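Local structure of transmembrane oligosaccharyl transferase (Archaeoglobus fulgidus, 3WAJ) at residues 595-600 with 774-779; 605-610 with 830-835. The protein belongs to the STT3/AglB family of membrane oligosaccharyl transferases, joining a GT-C-type transmembrane region to a large C-terminal globular region. All blocks are in the same frame, centred on the assembly; numbering follows the deposited sequence.

Contact 1. Residues 595-600 with 774-779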
# COMPACT_ATOMS: atom_id res chain seq x y z
N TYR A 595 2.66 -21.14 -21.44
CA TYR A 595 1.73 -20.80 -20.37
C TYR A 595 1.69 -19.29 -20.15
O TYR A 595 0.61 -18.71 -20.02
CB TYR A 595 2.10 -21.51 -19.07
CG TYR A 595 1.05 -21.35 -17.98
CD1 TYR A 595 0.03 -22.28 -17.84
CD2 TYR A 595 1.07 -20.27 -17.11
CE1 TYR A 595 -0.94 -22.14 -16.85
CE2 TYR A 595 0.12 -20.12 -16.12
CZ TYR A 595 -0.88 -21.05 -15.99
OH TYR A 595 -1.83 -20.90 -15.01
N ALA A 596 2.86 -18.65 -20.12
CA ALA A 596 2.93 -17.19 -20.00
C ALA A 596 2.13 -16.48 -21.09
O ALA A 596 1.41 -15.50 -20.84
CB ALA A 596 4.39 -16.71 -20.00
N GLU A 597 2.27 -17.00 -22.31
CA GLU A 597 1.58 -16.49 -23.50
C GLU A 597 0.06 -16.64 -23.36
O GLU A 597 -0.71 -15.76 -23.78
CB GLU A 597 2.08 -17.24 -24.74
CG GLU A 597 2.27 -16.38 -25.96
CD GLU A 597 3.10 -15.16 -25.70
OE1 GLU A 597 2.83 -14.13 -26.34
OE2 GLU A 597 4.01 -15.22 -24.85
N PHE A 598 -0.38 -17.74 -22.75
CA PHE A 598 -1.78 -17.93 -22.44
C PHE A 598 -2.25 -16.81 -21.52
O PHE A 598 -3.26 -16.15 -21.76
CB PHE A 598 -2.02 -19.31 -21.82
CG PHE A 598 -3.24 -19.38 -20.93
CD1 PHE A 598 -4.52 -19.43 -21.48
CD2 PHE A 598 -3.10 -19.38 -19.54
CE1 PHE A 598 -5.65 -19.47 -20.65
CE2 PHE A 598 -4.23 -19.43 -18.70
CZ PHE A 598 -5.50 -19.47 -19.26
N VAL A 599 -1.49 -16.58 -20.45
CA VAL A 599 -1.86 -15.55 -19.49
C VAL A 599 -1.85 -14.15 -20.13
O VAL A 599 -2.79 -13.35 -19.92
CB VAL A 599 -0.92 -15.59 -18.27
CG1 VAL A 599 -1.16 -14.37 -17.35
CG2 VAL A 599 -1.10 -16.90 -17.52
N ALA A 600 -0.81 -13.87 -20.92
CA ALA A 600 -0.63 -12.53 -21.49
C ALA A 600 -1.70 -12.23 -22.51
O ALA A 600 -2.19 -11.11 -22.58
CB ALA A 600 0.75 -12.38 -22.09
N PHE A 774 10.08 -4.83 -21.02
CA PHE A 774 10.05 -5.68 -22.20
C PHE A 774 8.77 -5.44 -23.01
O PHE A 774 7.74 -5.04 -22.46
CB PHE A 774 10.11 -7.15 -21.77
CG PHE A 774 11.34 -7.49 -20.98
CD1 PHE A 774 12.43 -8.11 -21.59
CD2 PHE A 774 11.42 -7.20 -19.61
CE1 PHE A 774 13.59 -8.43 -20.87
CE2 PHE A 774 12.57 -7.52 -18.88
CZ PHE A 774 13.66 -8.14 -19.51
N GLU A 775 8.84 -5.70 -24.31
CA GLU A 775 7.67 -5.62 -25.17
C GLU A 775 7.25 -7.02 -25.59
O GLU A 775 8.08 -7.82 -26.05
CB GLU A 775 7.94 -4.79 -26.43
CG GLU A 775 6.69 -4.61 -27.30
CD GLU A 775 6.97 -3.89 -28.60
OE1 GLU A 775 8.15 -3.82 -29.01
OE2 GLU A 775 5.99 -3.40 -29.22
N ARG A 776 5.96 -7.32 -25.43
CA ARG A 776 5.43 -8.57 -25.95
C ARG A 776 5.16 -8.40 -27.44
O ARG A 776 4.59 -7.40 -27.88
CB ARG A 776 4.16 -8.99 -25.20
CG ARG A 776 3.53 -10.25 -25.74
CD ARG A 776 2.49 -10.84 -24.78
NE ARG A 776 1.87 -11.99 -25.43
CZ ARG A 776 0.67 -11.99 -25.99
NH1 ARG A 776 -0.09 -10.91 -25.92
NH2 ARG A 776 0.21 -13.09 -26.59
N VAL A 777 5.56 -9.40 -28.21
CA VAL A 777 5.73 -9.24 -29.64
C VAL A 777 5.39 -10.56 -30.32
O VAL A 777 5.64 -11.63 -29.75
CB VAL A 777 7.21 -8.83 -29.89
CG1 VAL A 777 7.90 -9.76 -30.86
CG2 VAL A 777 7.32 -7.38 -30.31
N LYS A 778 4.82 -10.51 -31.53
CA LYS A 778 4.52 -11.74 -32.27
C LYS A 778 5.80 -12.52 -32.56
O LYS A 778 5.92 -13.69 -32.20
CB LYS A 778 3.80 -11.44 -33.58
CG LYS A 778 2.28 -11.59 -33.51
CD LYS A 778 1.60 -10.89 -34.69
CE LYS A 778 0.09 -11.04 -34.60
NZ LYS A 778 -0.39 -10.90 -33.19
N GLY A 779 6.76 -11.85 -33.20
CA GLY A 779 8.06 -12.44 -33.51
C GLY A 779 8.15 -12.90 -34.96
O GLY A 779 7.19 -13.49 -35.48
O HOH W 1 2.76 -12.90 -28.82

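Contact 2. Residues 605-610 with 830-835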
# COMPACT_ATOMS: atom_id res chain seq x y z
N VAL A 605 -1.62 -8.21 -22.79
CA VAL A 605 -0.47 -7.40 -22.40
C VAL A 605 0.43 -7.11 -23.60
O VAL A 605 0.58 -7.94 -24.49
CB VAL A 605 0.33 -7.97 -21.19
CG1 VAL A 605 -0.42 -9.09 -20.50
CG2 VAL A 605 1.72 -8.41 -21.61
N LYS A 606 1.00 -5.91 -23.61
CA LYS A 606 1.96 -5.55 -24.63
C LYS A 606 3.33 -5.20 -24.01
O LYS A 606 4.37 -5.26 -24.67
CB LYS A 606 1.43 -4.39 -25.47
CG LYS A 606 2.28 -4.14 -26.69
CD LYS A 606 1.84 -2.92 -27.52
CE LYS A 606 2.52 -3.00 -28.90
NZ LYS A 606 2.69 -1.67 -29.52
N TYR A 607 3.34 -4.84 -22.73
CA TYR A 607 4.60 -4.56 -22.04
C TYR A 607 4.66 -5.25 -20.70
O TYR A 607 3.65 -5.41 -20.01
CB TYR A 607 4.83 -3.06 -21.86
CG TYR A 607 4.86 -2.36 -23.18
CD1 TYR A 607 6.04 -2.30 -23.91
CD2 TYR A 607 3.71 -1.79 -23.72
CE1 TYR A 607 6.09 -1.69 -25.13
CE2 TYR A 607 3.75 -1.16 -24.96
CZ TYR A 607 4.95 -1.12 -25.66
OH TYR A 607 5.02 -0.51 -26.89
N VAL A 608 5.88 -5.66 -20.35
CA VAL A 608 6.17 -6.26 -19.06
C VAL A 608 7.16 -5.30 -18.38
O VAL A 608 8.12 -4.84 -19.01
CB VAL A 608 6.85 -7.64 -19.23
CG1 VAL A 608 7.05 -8.31 -17.87
CG2 VAL A 608 6.05 -8.54 -20.18
N VAL A 609 6.93 -4.99 -17.10
CA VAL A 609 7.91 -4.23 -16.32
C VAL A 609 8.36 -5.07 -15.12
O VAL A 609 7.54 -5.50 -14.30
CB VAL A 609 7.34 -2.90 -15.81
CG1 VAL A 609 8.43 -2.13 -15.06
CG2 VAL A 609 6.77 -2.05 -16.97
N SER A 610 9.67 -5.31 -15.04
CA SER A 610 10.21 -6.18 -14.00
C SER A 610 11.33 -5.49 -13.26
O SER A 610 12.17 -4.80 -13.87
CB SER A 610 10.71 -7.49 -14.63
OG SER A 610 11.55 -8.22 -13.75
N SER A 830 14.12 -1.09 -35.00
CA SER A 830 13.17 -0.59 -34.01
C SER A 830 13.69 0.70 -33.36
O SER A 830 14.90 0.91 -33.25
CB SER A 830 12.85 -1.65 -32.96
OG SER A 830 13.99 -1.98 -32.20
N ASP A 831 12.78 1.57 -32.95
CA ASP A 831 13.19 2.85 -32.40
C ASP A 831 13.55 2.78 -30.91
O ASP A 831 13.74 3.79 -30.24
CB ASP A 831 12.14 3.92 -32.69
CG ASP A 831 12.17 4.39 -34.14
OD1 ASP A 831 12.77 3.68 -34.99
OD2 ASP A 831 11.60 5.46 -34.45
N TYR A 832 13.68 1.55 -30.41
CA TYR A 832 14.00 1.32 -29.01
C TYR A 832 15.50 1.43 -28.73
O TYR A 832 16.33 1.00 -29.54
CB TYR A 832 13.43 -0.04 -28.59
CG TYR A 832 11.91 -0.04 -28.51
CD1 TYR A 832 11.23 0.94 -27.80
CD2 TYR A 832 11.16 -1.03 -29.14
CE1 TYR A 832 9.85 0.94 -27.71
CE2 TYR A 832 9.77 -1.04 -29.06
CZ TYR A 832 9.12 -0.06 -28.34
OH TYR A 832 7.72 -0.05 -28.25
N PRO A 833 15.85 2.05 -27.58
CA PRO A 833 17.23 2.27 -27.11
C PRO A 833 17.97 0.98 -26.75
O PRO A 833 19.19 0.99 -26.67
CB PRO A 833 17.05 3.16 -25.87
CG PRO A 833 15.63 2.98 -25.44
CD PRO A 833 14.85 2.67 -26.69
N VAL A 834 17.24 -0.11 -26.50
CA VAL A 834 17.88 -1.41 -26.39
C VAL A 834 17.83 -2.04 -27.78
O VAL A 834 16.75 -2.28 -28.31
CB VAL A 834 17.17 -2.34 -25.39
CG1 VAL A 834 17.70 -3.75 -25.50
CG2 VAL A 834 17.32 -1.81 -23.96
N LYS A 835 19.00 -2.27 -28.38
CA LYS A 835 19.04 -2.84 -29.73
C LYS A 835 20.07 -3.96 -29.91
O LYS A 835 21.06 -4.04 -29.17
CB LYS A 835 19.19 -1.76 -30.83
CG LYS A 835 20.17 -0.64 -30.56
CD LYS A 835 19.46 0.72 -30.47
CE LYS A 835 18.78 1.12 -31.78
NZ LYS A 835 17.81 2.25 -31.63

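Contact 1. Residues 595-600 with 774-779
Glu-597 and Arg-776 tie helix 593-602 of the AglB core domain to the mixed beta-sheet beside it, at the C-terminal end of strand 771-776. A salt bridge carries this helix-to-strand link, and it is concentrated on one carboxylate oxygen. Arg-776 NE donates to Glu-597 OE1 over a short 2.5 Å, and Arg-776 NH2 reaches Glu-597 OE1 as well, at 2.8 Å, in a weaker, more bent bond. The flat groups do not meet as a coplanar pair of two nitrogens and two oxygens: their planes are 39° apart. OE1 lies close to the guanidinium plane, whereas NE comes in from above the carboxylate plane, 47° out of it.

A water donates the third bond to Glu-597 OE1, at 2.8 Å, and its other hydrogen goes to Val-777 O, a longer link of 3.3 Å. Glu-597 OE2 is satisfied separately by Tyr-693 OH, and Val-777 O also accepts from His-692 ND1. The guanidinium divides its donors similarly: NH2 has a second acidic partner in Glu-601, and NH1 makes a weak bond to Val-605 O. With carboxylates of two glutamates close by, the positive charge of Arg-776 is probably well compensated.

Arg-776 sets CG opposite its own backbone N (chi1 177°) and stays extended through to NE, while Glu-597 folds about its CB-CG bond to meet it from the opposite direction. Ala-600 lies over one guanidinium face, its CB 3.5 Å from Arg-776 NE and 3.6 Å from Arg-776 CD.

Contact 2. Residues 605-610 with 830-835
In both Tyr-607 and Tyr-832, chi1 places CG opposite the carbonyl carbon and beside the backbone N (-59° and -70°), which sends the two phenols across the gap between strand and loop until their hydroxyls meet. Tyr-607 OH donates to Tyr-832 OH over 3.1 Å. The long reach of the phenols is needed, because even the nearest pair of CA atoms, those of Tyr-607 and Tyr-832, are 13.1 Å apart. The rings do not stack; the two side chains cross at a slant, and Tyr-832 OH lies at the edge of the Tyr-607 ring, near its plane, 3.9 Å from Tyr-607 CE1.

This hydroxyl pair joins two parts of the C-terminal region: strand 605-611, an inner strand of the mixed five-strand sheet, and the loop connecting strands 819-824 and 835-844 in the long peripheral domain. The surface buried between the segments is correspondingly small, 63 Å².

Each ring has further support from its surroundings. Tyr-607 packs edge-to-face with Tyr-545 and touches Ile-696, while Tyr-832 rests against Trp-509 of helix 501-513 and against Arg-694 and Ile-696 of strand 693-698. Lys-835 NZ, from the first residue of strand 835-844, turns back to donate to Tyr-832 O at 2.8 Å, approaching from above the carbonyl plane, 47° out of it.

How the contacts relate
Contacts 1 and 2 have centres 12 Å apart and draw on neighbouring strands of one sheet, 771-776 and 605-611. The antiparallel ladder between these strands joins them directly: Arg-776 N lies 2.7 Å from Lys-606 O, and Phe-774 N lies 2.8 Å from Val-608 O, both probable hydrogen bonds. Side-chain packing adds a third link, with Glu-775 OE1 3.2 Å from Tyr-832 CE2. Helix 593-602 leads straight into strand 605-611, and the four segments alternate along the chain. Neither contact includes a ligand of the zinc ion, which is held by Asp-47, Asp-161 and His-163; both belong to the architecture of the C-terminal region.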